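Possible prolidase (Bifidobacterium longum NCC2705, PDB 2P9B) probably hydrolyses non-peptide carbon–nitrogen bonds as a member of the amidohydrolase family, though it has also been named a possible prolidase. Local coordinates at residues 20-25 with 373-378; 68-73 with 404-409; 164-169 with 177-182; 248-253 with 266-271; 252-257 with 272-277. One frame throughout, in Å; residues are numbered along the deposited sequence.

Interaction 1 (20-25 with 373-378); sequences TIVTGD and EALHAA
A single backbone oxygen, Gly24 O, takes both the ring N-H and the CA-H of His376. The ring bond is short, with ND1 of His376 2.7 Å from Gly24 O, and well formed: the oxygen lies at the edge of the imidazole, only 4° out of its plane, and offers an in-plane lone pair. The CA of His376 stands 3.2 Å from the same Gly24 O, so the carbonyl is gripped by backbone and side chain of one residue. With chi1 at -180° the ring lies beside the carbonyl carbon of His376, which brings ND1 to the oxygen. The bond joins a turn of the N-terminal beta region to helix 371-385, packed beside the amidohydrolase barrel. Gly24 has a positive phi (79°), and an ST turn shapes the approach, Asp25 N donating to Thr23 OG1 over 3.2 Å. The carboxylate of Asp25 is turned elsewhere, bonded to Thr29 OG1. At the end of strand 19-22, Val22 CG1 meets Leu375 CD1 at 4.2 Å. Leu375 also lies on Met70 of strand 68-78 and on Leu360 of helix 356-367, while Lys26 rests against His376.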
# COMPACT_ATOMS: atom_id res chain seq x y z
N THR A 20 -6.90 -14.49 -19.40
CA THR A 20 -7.60 -13.25 -19.69
C THR A 20 -6.86 -12.23 -18.84
O THR A 20 -6.82 -12.36 -17.61
CB THR A 20 -9.07 -13.29 -19.24
OG1 THR A 20 -9.78 -14.26 -20.02
CG2 THR A 20 -9.71 -11.92 -19.43
N ILE A 21 -6.28 -11.23 -19.48
CA ILE A 21 -5.54 -10.21 -18.75
C ILE A 21 -6.39 -9.01 -18.36
O ILE A 21 -7.04 -8.40 -19.20
CB ILE A 21 -4.34 -9.67 -19.57
CG1 ILE A 21 -3.34 -10.80 -19.85
CG2 ILE A 21 -3.67 -8.53 -18.80
CD1 ILE A 21 -2.08 -10.34 -20.56
N VAL A 22 -6.40 -8.70 -17.07
CA VAL A 22 -7.08 -7.51 -16.58
C VAL A 22 -5.87 -6.60 -16.40
O VAL A 22 -5.07 -6.77 -15.48
CB VAL A 22 -7.80 -7.78 -15.23
CG1 VAL A 22 -8.25 -6.47 -14.62
CG2 VAL A 22 -9.01 -8.67 -15.47
N THR A 23 -5.73 -5.65 -17.31
CA THR A 23 -4.58 -4.75 -17.32
C THR A 23 -4.41 -3.83 -16.12
O THR A 23 -3.29 -3.48 -15.76
CB THR A 23 -4.57 -3.87 -18.57
OG1 THR A 23 -5.69 -2.97 -18.52
CG2 THR A 23 -4.67 -4.72 -19.82
N GLY A 24 -5.52 -3.44 -15.51
CA GLY A 24 -5.43 -2.54 -14.37
C GLY A 24 -5.22 -1.11 -14.83
O GLY A 24 -4.80 -0.25 -14.05
N ASP A 25 -5.49 -0.84 -16.10
CA ASP A 25 -5.34 0.51 -16.62
C ASP A 25 -6.59 1.29 -16.21
O ASP A 25 -7.56 0.72 -15.72
CB ASP A 25 -5.16 0.50 -18.15
CG ASP A 25 -6.40 0.01 -18.89
OD1 ASP A 25 -7.36 -0.47 -18.25
OD2 ASP A 25 -6.41 0.10 -20.13
N GLU A 373 -11.35 1.58 -11.68
CA GLU A 373 -10.52 2.62 -11.08
C GLU A 373 -9.84 2.13 -9.81
O GLU A 373 -8.72 2.53 -9.50
CB GLU A 373 -11.36 3.85 -10.78
CG GLU A 373 -11.98 4.47 -12.02
CD GLU A 373 -12.89 5.64 -11.69
OE1 GLU A 373 -13.60 5.56 -10.67
OE2 GLU A 373 -12.90 6.61 -12.47
N ALA A 374 -10.53 1.27 -9.06
CA ALA A 374 -9.97 0.74 -7.82
C ALA A 374 -8.81 -0.20 -8.15
O ALA A 374 -7.77 -0.18 -7.48
CB ALA A 374 -11.03 -0.00 -7.03
N LEU A 375 -8.98 -1.03 -9.18
CA LEU A 375 -7.92 -1.94 -9.59
C LEU A 375 -6.72 -1.15 -10.11
O LEU A 375 -5.56 -1.53 -9.92
CB LEU A 375 -8.44 -2.90 -10.67
CG LEU A 375 -9.41 -3.95 -10.16
CD1 LEU A 375 -10.15 -4.59 -11.32
CD2 LEU A 375 -8.63 -5.01 -9.35
N HIS A 376 -7.01 -0.02 -10.76
CA HIS A 376 -5.98 0.85 -11.30
C HIS A 376 -5.20 1.53 -10.17
O HIS A 376 -3.98 1.71 -10.25
CB HIS A 376 -6.64 1.90 -12.21
CG HIS A 376 -5.68 2.86 -12.83
ND1 HIS A 376 -4.67 2.46 -13.68
CD2 HIS A 376 -5.61 4.21 -12.78
CE1 HIS A 376 -4.02 3.52 -14.12
NE2 HIS A 376 -4.57 4.60 -13.59
N ALA A 377 -5.92 1.88 -9.10
CA ALA A 377 -5.32 2.54 -7.95
C ALA A 377 -4.40 1.58 -7.19
O ALA A 377 -3.34 1.96 -6.72
CB ALA A 377 -6.42 3.05 -7.02
N ALA A 378 -4.82 0.32 -7.11
CA ALA A 378 -4.05 -0.69 -6.39
C ALA A 378 -2.81 -1.16 -7.13
O ALA A 378 -1.93 -1.78 -6.53
CB ALA A 378 -4.94 -1.90 -6.08

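Interaction 2 (68-73 with 404-409); sequences IVMPGL and LVLNAN
Met70 (a selenomethionine) and Leu404 lie side by side and point the same way, from one face of an antiparallel strand pair in a mixed beta sheet that also holds strand 19-22. CG of Met70 is 4.0 Å from CB of Leu404. Farther out the Met70 chain bends at chi3 (-75°), and its SE comes to 3.8 Å from CD1 of Leu406, the two side chains slanting across each other. Leu404 is enclosed from another direction by Leu73, which lies past the residues paired with strand 403-406 and turns its CG to within 3.8 Å of Leu404 CD2. Helix 371-385 covers this same face, with Leu375 and Thr379 against Met70 and Ala378 against Leu73. The reverse face carries a looser pair, Val69 CG2 and Val405 CG2 at 4.3 Å, with Leu16 of strand 14-17 lying over both valines. Four backbone bonds set this register, two between Ile68 and Leu406 and two between Met70 and Leu404; the shortest runs from Leu406 N to Ile68 O at 2.6 Å. Beyond the paired residues the second segment curls over Ile68, whose CD1 ends against the Ala408-Asn409 peptide, 3.7 Å from Ala408 C and 3.8 Å from Asn409 N.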
# COMPACT_ATOMS: atom_id res chain seq x y z
N ILE A 68 -7.77 -15.48 -14.76
CA ILE A 68 -7.56 -14.06 -15.02
C ILE A 68 -6.19 -13.74 -14.45
O ILE A 68 -5.83 -14.24 -13.38
CB ILE A 68 -8.61 -13.17 -14.29
CG1 ILE A 68 -9.89 -13.06 -15.13
CG2 ILE A 68 -8.05 -11.78 -14.02
CD1 ILE A 68 -10.64 -14.35 -15.28
N VAL A 69 -5.40 -12.93 -15.16
CA VAL A 69 -4.10 -12.54 -14.64
C VAL A 69 -4.05 -11.03 -14.68
O VAL A 69 -4.49 -10.41 -15.64
CB VAL A 69 -2.93 -13.12 -15.46
CG1 VAL A 69 -2.99 -12.61 -16.88
CG2 VAL A 69 -1.60 -12.72 -14.81
N MSE A 70 -3.53 -10.44 -13.61
CA MSE A 70 -3.44 -8.99 -13.50
C MSE A 70 -2.14 -8.65 -12.79
O MSE A 70 -1.42 -9.54 -12.33
CB MSE A 70 -4.64 -8.44 -12.70
CG MSE A 70 -4.72 -8.87 -11.22
SE MSE A 70 -6.09 -8.03 -10.16
CE MSE A 70 -5.25 -6.33 -9.95
N PRO A 71 -1.79 -7.35 -12.73
CA PRO A 71 -0.55 -7.00 -12.04
C PRO A 71 -0.72 -7.34 -10.56
O PRO A 71 -1.85 -7.35 -10.06
CB PRO A 71 -0.45 -5.48 -12.24
CG PRO A 71 -1.20 -5.25 -13.54
CD PRO A 71 -2.39 -6.18 -13.38
N GLY A 72 0.37 -7.62 -9.87
CA GLY A 72 0.25 -7.93 -8.45
C GLY A 72 -0.31 -6.73 -7.71
O GLY A 72 -0.09 -5.58 -8.12
N LEU A 73 -1.05 -6.97 -6.63
CA LEU A 73 -1.58 -5.85 -5.86
C LEU A 73 -0.44 -5.18 -5.11
O LEU A 73 0.60 -5.79 -4.88
CB LEU A 73 -2.63 -6.33 -4.84
CG LEU A 73 -3.95 -6.87 -5.41
CD1 LEU A 73 -4.83 -7.38 -4.27
CD2 LEU A 73 -4.67 -5.75 -6.17
N LEU A 404 -0.59 -11.69 -10.60
CA LEU A 404 -1.59 -12.20 -9.68
C LEU A 404 -2.61 -12.94 -10.54
O LEU A 404 -3.29 -12.34 -11.38
CB LEU A 404 -2.26 -11.06 -8.91
CG LEU A 404 -3.49 -11.44 -8.08
CD1 LEU A 404 -3.16 -12.57 -7.12
CD2 LEU A 404 -3.97 -10.19 -7.33
N VAL A 405 -2.68 -14.25 -10.35
CA VAL A 405 -3.60 -15.09 -11.12
C VAL A 405 -4.85 -15.35 -10.29
O VAL A 405 -4.77 -15.82 -9.15
CB VAL A 405 -2.93 -16.42 -11.51
CG1 VAL A 405 -3.84 -17.21 -12.44
CG2 VAL A 405 -1.58 -16.14 -12.18
N LEU A 406 -6.01 -15.05 -10.88
CA LEU A 406 -7.30 -15.20 -10.22
C LEU A 406 -8.21 -16.22 -10.89
O LEU A 406 -8.05 -16.54 -12.07
CB LEU A 406 -8.00 -13.84 -10.18
CG LEU A 406 -7.15 -12.70 -9.62
CD1 LEU A 406 -7.89 -11.36 -9.77
CD2 LEU A 406 -6.81 -12.98 -8.17
N ASN A 407 -9.19 -16.71 -10.14
CA ASN A 407 -10.13 -17.70 -10.66
C ASN A 407 -11.37 -17.06 -11.29
O ASN A 407 -12.17 -17.73 -11.93
CB ASN A 407 -10.55 -18.65 -9.54
CG ASN A 407 -9.44 -19.61 -9.15
OD1 ASN A 407 -9.22 -19.88 -7.96
ND2 ASN A 407 -8.74 -20.14 -10.14
N ALA A 408 -11.51 -15.75 -11.11
CA ALA A 408 -12.65 -15.03 -11.68
C ALA A 408 -12.23 -13.59 -11.99
O ALA A 408 -11.16 -13.15 -11.57
CB ALA A 408 -13.82 -15.04 -10.70
N ASN A 409 -13.08 -12.88 -12.72
CA ASN A 409 -12.79 -11.50 -13.10
C ASN A 409 -13.15 -10.51 -12.00
O ASN A 409 -14.32 -10.34 -11.67
CB ASN A 409 -13.55 -11.14 -14.38
CG ASN A 409 -13.09 -9.83 -14.98
OD1 ASN A 409 -12.54 -8.98 -14.28
ND2 ASN A 409 -13.34 -9.65 -16.27

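Interaction 3 (164-169 with 177-182); sequences PLMAIP and IALTSG
Pro164 sets its ring against the stem of Ile177, CG to CG1 of Ile177 being 3.5 Å, a close apolar contact in which the two side chains slant past each other. Its own carbonyl oxygen is bonded to Asn194 ND2 of helix 184-196. Leu165 turns its CB away from the other segment and contributes its backbone: its O receives Ile177 N at 2.8 Å, with the donor almost in line with the carbonyl bond. Met166, a selenomethionine, lies on the same face as Ile177; a bend at chi3 (69°) carries its CE to 4.1 Å from Leu179 CD2. Here the chain forms a parallel pair of strands, 166-167 with 177-178, in the excursion between barrel strand 158-160 and helix 184-196. The backbone of Met166 also bonds to Lys203 and Ala205 of strand 202-205, which ties the pair to the parallel barrel sheet. Toward the other segment Ala167 works through its backbone, donating N to Ile177 O, while its O accepts from Leu179 N at 3.0 Å; that donor stands above the carbonyl plane, 40° out of it. Ile168 turns outward, yet its CA comes to 3.5 Å from Leu179 O. Last comes Pro169, nearly at right angles to Thr180, with CG 3.8 Å from Thr180 CG2 and CD 3.8 Å from Ala178 CB.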
# COMPACT_ATOMS: atom_id res chain seq x y z
N PRO A 164 11.60 3.05 12.00
CA PRO A 164 10.59 3.56 12.93
C PRO A 164 9.98 4.88 12.47
O PRO A 164 10.65 5.70 11.85
CB PRO A 164 11.36 3.70 14.25
CG PRO A 164 12.79 3.81 13.82
CD PRO A 164 12.90 2.87 12.66
N LEU A 165 8.70 5.09 12.76
CA LEU A 165 8.08 6.34 12.34
C LEU A 165 8.55 7.45 13.27
O LEU A 165 9.02 7.18 14.37
CB LEU A 165 6.55 6.23 12.35
CG LEU A 165 5.80 6.03 13.66
CD1 LEU A 165 5.69 7.35 14.42
CD2 LEU A 165 4.41 5.50 13.35
N MSE A 166 8.44 8.68 12.80
CA MSE A 166 8.86 9.83 13.60
C MSE A 166 7.64 10.56 14.11
O MSE A 166 6.70 10.82 13.36
CB MSE A 166 9.71 10.77 12.75
CG MSE A 166 10.87 10.07 12.07
SE MSE A 166 11.77 11.17 10.79
CE MSE A 166 12.55 12.45 12.07
N ALA A 167 7.65 10.90 15.39
CA ALA A 167 6.51 11.60 15.97
C ALA A 167 6.78 12.11 17.36
O ALA A 167 7.78 11.76 17.99
CB ALA A 167 5.31 10.67 16.01
N ILE A 168 5.88 12.95 17.84
CA ILE A 168 5.96 13.48 19.19
C ILE A 168 5.38 12.35 20.03
O ILE A 168 4.27 11.89 19.77
CB ILE A 168 5.10 14.74 19.33
CG1 ILE A 168 5.58 15.80 18.32
CG2 ILE A 168 5.19 15.28 20.75
CD1 ILE A 168 4.78 17.08 18.33
N PRO A 169 6.14 11.86 21.03
CA PRO A 169 5.63 10.77 21.86
C PRO A 169 4.30 11.09 22.53
O PRO A 169 4.05 12.23 22.93
CB PRO A 169 6.77 10.54 22.86
CG PRO A 169 7.45 11.87 22.93
CD PRO A 169 7.45 12.33 21.50
N ILE A 177 10.69 7.15 16.64
CA ILE A 177 11.84 8.01 16.91
C ILE A 177 11.13 9.23 17.46
O ILE A 177 10.41 9.93 16.75
CB ILE A 177 12.62 8.36 15.64
CG1 ILE A 177 13.28 7.09 15.07
CG2 ILE A 177 13.69 9.38 15.95
CD1 ILE A 177 14.01 7.31 13.77
N ALA A 178 11.31 9.47 18.76
CA ALA A 178 10.66 10.58 19.44
C ALA A 178 11.26 11.95 19.19
O ALA A 178 12.46 12.16 19.38
CB ALA A 178 10.62 10.29 20.94
N LEU A 179 10.41 12.87 18.74
CA LEU A 179 10.82 14.25 18.51
C LEU A 179 10.21 15.00 19.68
O LEU A 179 8.99 15.16 19.76
CB LEU A 179 10.26 14.76 17.18
CG LEU A 179 10.71 13.98 15.93
CD1 LEU A 179 10.09 14.61 14.69
CD2 LEU A 179 12.22 14.00 15.84
N THR A 180 11.06 15.45 20.60
CA THR A 180 10.58 16.13 21.80
C THR A 180 10.97 17.59 21.93
O THR A 180 10.42 18.30 22.77
CB THR A 180 11.08 15.41 23.05
OG1 THR A 180 12.51 15.45 23.08
CG2 THR A 180 10.61 13.96 23.06
N SER A 181 11.93 18.05 21.13
CA SER A 181 12.38 19.44 21.21
C SER A 181 11.56 20.38 20.34
O SER A 181 11.49 21.58 20.61
CB SER A 181 13.85 19.54 20.83
OG SER A 181 14.02 19.39 19.43
N GLY A 182 10.94 19.84 19.30
CA GLY A 182 10.12 20.65 18.41
C GLY A 182 10.91 21.45 17.39
O GLY A 182 10.34 22.19 16.59

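Interaction 4 (248-253 with 266-271); sequences QSPEGV and HGSVLD
The flat group at the centre is the peptide between Ser249 and Pro250, and the hydroxyl of Ser268 sits over one face of it, OG standing almost straight above Pro250 N at 3.1 Å. Having no hydrogen, that proline nitrogen cannot donate, and the approach is one of packing. Ser268 CB lies over the same face, 3.5 Å from Ser249 C. On the opposite side of this plane is the hydroxyl of Ser249 itself, whose OG, as N-cap of helix 250-259, accepts from Gly252 N at 3.1 Å. The two segments follow neighbouring parallel strands, 243-247 and 263-264, of the TIM-barrel fold, and so lie at the C-terminal ends of the strands, the side on which amidohydrolases carry their active site. His266 touches Asp345, which belongs to a possible vacant metal site, consistent with a place near the active centre.

Ser268 OG lies between its own backbone N and carbonyl carbon (chi1 65°), from where it bonds to Val269 O at 3.2 Å, meeting that oxygen from above the carbonyl plane. The same OG is flanked by Val253, whose CG2 comes within 3.6 Å, so Val253 and Pro250 of the first helical turn pack against the hydroxyl from the helix side. Pro250 adds its ring at the outer edge, CG lying 4.0 Å from Val269 CG1. Deeper in, Gly267 uses its backbone twice: it is hydrogen-bonded to Ala247, and its O lies 3.4 Å from Gln248 CA, a CA-H...O contact with an angle of 157° at the hydrogen.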
# COMPACT_ATOMS: atom_id res chain seq x y z
N GLN A 248 -5.14 13.15 10.21
CA GLN A 248 -6.59 12.97 10.18
C GLN A 248 -7.37 14.26 10.45
O GLN A 248 -8.48 14.24 10.97
CB GLN A 248 -7.01 11.88 11.18
CG GLN A 248 -6.25 11.82 12.51
CD GLN A 248 -6.52 13.01 13.42
OE1 GLN A 248 -7.06 12.86 14.52
NE2 GLN A 248 -6.12 14.19 12.98
N SER A 249 -6.77 15.39 10.08
CA SER A 249 -7.41 16.69 10.26
C SER A 249 -6.92 17.62 9.16
O SER A 249 -5.79 17.50 8.69
CB SER A 249 -7.05 17.28 11.62
OG SER A 249 -5.68 17.67 11.66
N PRO A 250 -7.76 18.57 8.74
CA PRO A 250 -7.35 19.51 7.69
C PRO A 250 -6.07 20.27 8.04
O PRO A 250 -5.24 20.53 7.17
CB PRO A 250 -8.56 20.44 7.57
CG PRO A 250 -9.70 19.54 7.91
CD PRO A 250 -9.17 18.77 9.10
N GLU A 251 -5.91 20.65 9.30
CA GLU A 251 -4.71 21.38 9.69
C GLU A 251 -3.48 20.49 9.52
O GLU A 251 -2.44 20.95 9.05
CB GLU A 251 -4.81 21.85 11.14
CG GLU A 251 -3.62 22.67 11.61
CD GLU A 251 -3.31 23.85 10.69
OE1 GLU A 251 -4.25 24.40 10.07
OE2 GLU A 251 -2.13 24.25 10.60
N GLY A 252 -3.61 19.22 9.90
CA GLY A 252 -2.50 18.29 9.77
C GLY A 252 -2.15 18.05 8.32
O GLY A 252 -0.98 18.01 7.93
N VAL A 253 -3.18 17.90 7.50
CA VAL A 253 -2.98 17.67 6.08
C VAL A 253 -2.32 18.90 5.47
O VAL A 253 -1.35 18.79 4.71
CB VAL A 253 -4.31 17.38 5.38
CG1 VAL A 253 -4.12 17.33 3.87
CG2 VAL A 253 -4.87 16.05 5.88
N HIS A 266 -4.67 8.48 5.54
CA HIS A 266 -5.95 8.71 6.20
C HIS A 266 -6.57 9.97 5.59
O HIS A 266 -7.48 9.88 4.76
CB HIS A 266 -5.78 8.88 7.71
CG HIS A 266 -5.34 7.63 8.41
ND1 HIS A 266 -4.11 7.05 8.20
CD2 HIS A 266 -5.98 6.84 9.31
CE1 HIS A 266 -4.00 5.97 8.95
NE2 HIS A 266 -5.12 5.82 9.63
N GLY A 267 -6.08 11.13 5.98
CA GLY A 267 -6.60 12.36 5.41
C GLY A 267 -7.79 12.95 6.13
O GLY A 267 -8.18 12.49 7.20
N SER A 268 -8.38 13.97 5.52
CA SER A 268 -9.52 14.66 6.11
C SER A 268 -10.36 15.27 5.00
O SER A 268 -10.05 15.10 3.82
CB SER A 268 -9.03 15.78 7.01
OG SER A 268 -8.36 16.77 6.24
N VAL A 269 -11.41 15.99 5.38
CA VAL A 269 -12.23 16.66 4.39
C VAL A 269 -11.33 17.72 3.75
O VAL A 269 -10.46 18.28 4.42
CB VAL A 269 -13.47 17.31 5.05
CG1 VAL A 269 -13.04 18.31 6.10
CG2 VAL A 269 -14.34 17.97 3.98
N LEU A 270 -11.54 17.97 2.46
CA LEU A 270 -10.71 18.93 1.75
C LEU A 270 -11.46 20.17 1.28
O LEU A 270 -12.68 20.24 1.36
CB LEU A 270 -10.08 18.25 0.53
CG LEU A 270 -9.29 16.96 0.78
CD1 LEU A 270 -8.97 16.29 -0.54
CD2 LEU A 270 -8.03 17.29 1.56
N ASP A 271 -10.68 21.14 0.81
CA ASP A 271 -11.21 22.38 0.25
C ASP A 271 -10.33 22.64 -0.97
O ASP A 271 -9.38 21.89 -1.22
CB ASP A 271 -11.12 23.55 1.25
CG ASP A 271 -9.72 23.75 1.81
OD1 ASP A 271 -8.75 23.76 1.03
OD2 ASP A 271 -9.60 23.91 3.04

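Interaction 5 (252-257 with 272-277); sequences GVRRSL and DELIGM
Arg254 NE donates to Glu273 OE1 at 2.9 Å, the shorter arm of a two-pronged salt bridge between neighbouring helices. These are helices 250-259 and 272-279, which pack side by side outside the barrel strands of the TIM-barrel fold, their short segments inclined at 34° with axes 10.2 Å apart at closest approach. Glu273 OE1 lies at the edge of the guanidinium and in its plane, yet NE reaches OE1 from above the carboxylate plane; the two flat groups are turned 48° from each other. The second arm, Arg254 NH2 to Glu273 OE2 at 3.3 Å, is weak. Arg254 is stretched out from CG to NE, and Glu273 is likewise extended, so that the two chains reach across at the more exposed side of the interface and leave its inner part to carbon.

There Leu274 lies across the root of the arginine at about a right angle, its CD2 3.7 Å from both Arg254 CA and Arg254 CB. One turn farther along, Leu257 and Met277 (a selenomethionine) meet obliquely, with Leu257 CD1 3.7 Å from Met277 CB. Leu257 faces inward as well, onto Ile264 of strand 263-264, while Val253 touches both that residue and Ala247 of strand 243-247; the helix thus packs on the sheet and on its neighbour at once. Met277 bends at chi3 (68°), which folds its methyl group back over the first helix and sets CE 3.8 Å from Leu257 CB.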
# COMPACT_ATOMS: atom_id res chain seq x y z
N GLY A 252 -3.61 19.22 9.90
CA GLY A 252 -2.50 18.29 9.77
C GLY A 252 -2.15 18.05 8.32
O GLY A 252 -0.98 18.01 7.93
N VAL A 253 -3.18 17.90 7.50
CA VAL A 253 -2.98 17.67 6.08
C VAL A 253 -2.32 18.90 5.47
O VAL A 253 -1.35 18.79 4.71
CB VAL A 253 -4.31 17.38 5.38
CG1 VAL A 253 -4.12 17.33 3.87
CG2 VAL A 253 -4.87 16.05 5.88
N ARG A 254 -2.83 20.08 5.82
CA ARG A 254 -2.29 21.33 5.30
C ARG A 254 -0.80 21.49 5.61
O ARG A 254 -0.01 21.78 4.72
CB ARG A 254 -3.07 22.52 5.87
CG ARG A 254 -2.73 23.86 5.22
CD ARG A 254 -3.76 24.91 5.59
NE ARG A 254 -3.54 26.17 4.89
CZ ARG A 254 -2.58 27.04 5.19
NH1 ARG A 254 -1.74 26.79 6.19
NH2 ARG A 254 -2.47 28.17 4.49
N ARG A 255 -0.43 21.29 6.87
CA ARG A 255 0.96 21.42 7.28
C ARG A 255 1.85 20.41 6.58
O ARG A 255 2.97 20.73 6.17
CB ARG A 255 1.10 21.24 8.79
CG ARG A 255 0.43 22.32 9.62
CD ARG A 255 0.76 22.15 11.09
NE ARG A 255 0.05 23.12 11.92
CZ ARG A 255 0.25 23.26 13.23
NH1 ARG A 255 1.14 22.50 13.85
NH2 ARG A 255 -0.44 24.17 13.91
N SER A 256 1.36 19.18 6.44
CA SER A 256 2.13 18.12 5.79
C SER A 256 2.40 18.48 4.33
O SER A 256 3.52 18.34 3.85
CB SER A 256 1.37 16.80 5.85
OG SER A 256 1.22 16.36 7.19
N LEU A 257 1.36 18.94 3.64
CA LEU A 257 1.49 19.32 2.24
C LEU A 257 2.44 20.50 2.07
O LEU A 257 3.25 20.51 1.16
CB LEU A 257 0.11 19.65 1.66
CG LEU A 257 -0.84 18.45 1.49
CD1 LEU A 257 -2.20 18.92 1.00
CD2 LEU A 257 -0.23 17.46 0.51
N ASP A 272 -10.63 23.68 -1.74
CA ASP A 272 -9.87 23.98 -2.95
C ASP A 272 -8.39 24.27 -2.73
O ASP A 272 -7.56 23.96 -3.58
CB ASP A 272 -10.53 25.13 -3.70
CG ASP A 272 -11.91 24.77 -4.22
OD1 ASP A 272 -12.32 23.60 -4.04
OD2 ASP A 272 -12.59 25.64 -4.80
N GLU A 273 -8.05 24.86 -1.59
CA GLU A 273 -6.66 25.17 -1.30
C GLU A 273 -5.87 23.87 -1.17
O GLU A 273 -4.80 23.73 -1.77
CB GLU A 273 -6.54 25.97 -0.00
CG GLU A 273 -5.11 26.31 0.38
CD GLU A 273 -5.00 26.95 1.75
OE1 GLU A 273 -5.44 26.33 2.74
OE2 GLU A 273 -4.45 28.08 1.84
N LEU A 274 -6.38 22.94 -0.39
CA LEU A 274 -5.70 21.66 -0.18
C LEU A 274 -5.62 20.84 -1.45
O LEU A 274 -4.60 20.21 -1.73
CB LEU A 274 -6.40 20.86 0.92
CG LEU A 274 -6.36 21.45 2.33
CD1 LEU A 274 -7.05 20.48 3.27
CD2 LEU A 274 -4.92 21.68 2.77
N ILE A 275 -6.69 20.83 -2.23
CA ILE A 275 -6.69 20.07 -3.48
C ILE A 275 -5.56 20.59 -4.37
O ILE A 275 -4.83 19.81 -4.99
CB ILE A 275 -8.04 20.20 -4.20
CG1 ILE A 275 -9.12 19.47 -3.39
CG2 ILE A 275 -7.94 19.65 -5.61
CD1 ILE A 275 -10.52 19.59 -3.96
N GLY A 276 -5.41 21.91 -4.42
CA GLY A 276 -4.36 22.50 -5.23
C GLY A 276 -2.98 22.10 -4.74
O GLY A 276 -2.07 21.92 -5.55
N MSE A 277 -2.83 21.96 -3.42
CA MSE A 277 -1.55 21.58 -2.81
C MSE A 277 -1.18 20.13 -3.13
O MSE A 277 -0.00 19.78 -3.18
CB MSE A 277 -1.60 21.82 -1.29
CG MSE A 277 -1.94 23.25 -0.90
SE MSE A 277 -1.75 23.61 1.02
CE MSE A 277 0.18 23.45 1.06

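Overall arrangement
The contacts fall into separate regions. Interactions 1 and 2 touch, with centres 9 Å apart: Thr20 O and Val69 N are 2.9 Å apart, a probable hydrogen bond between parallel strands 19-22 and 68-78. Interactions 4 and 5 share Gly252 and Val253, one using the start of helix 250-259 and the other its flank, with centres 8 Å apart. Interaction 3 lies on the far side of the chain's centre from interactions 1 and 2, about 38 and 40 Å away between centres. Interactions 3 and 4 come near a possible vacant metal site of His77, His79 and Asp345, perhaps the active centre: His266 of interaction 4 touches Asp345, and Leu165 of interaction 3 lies near the site without contact.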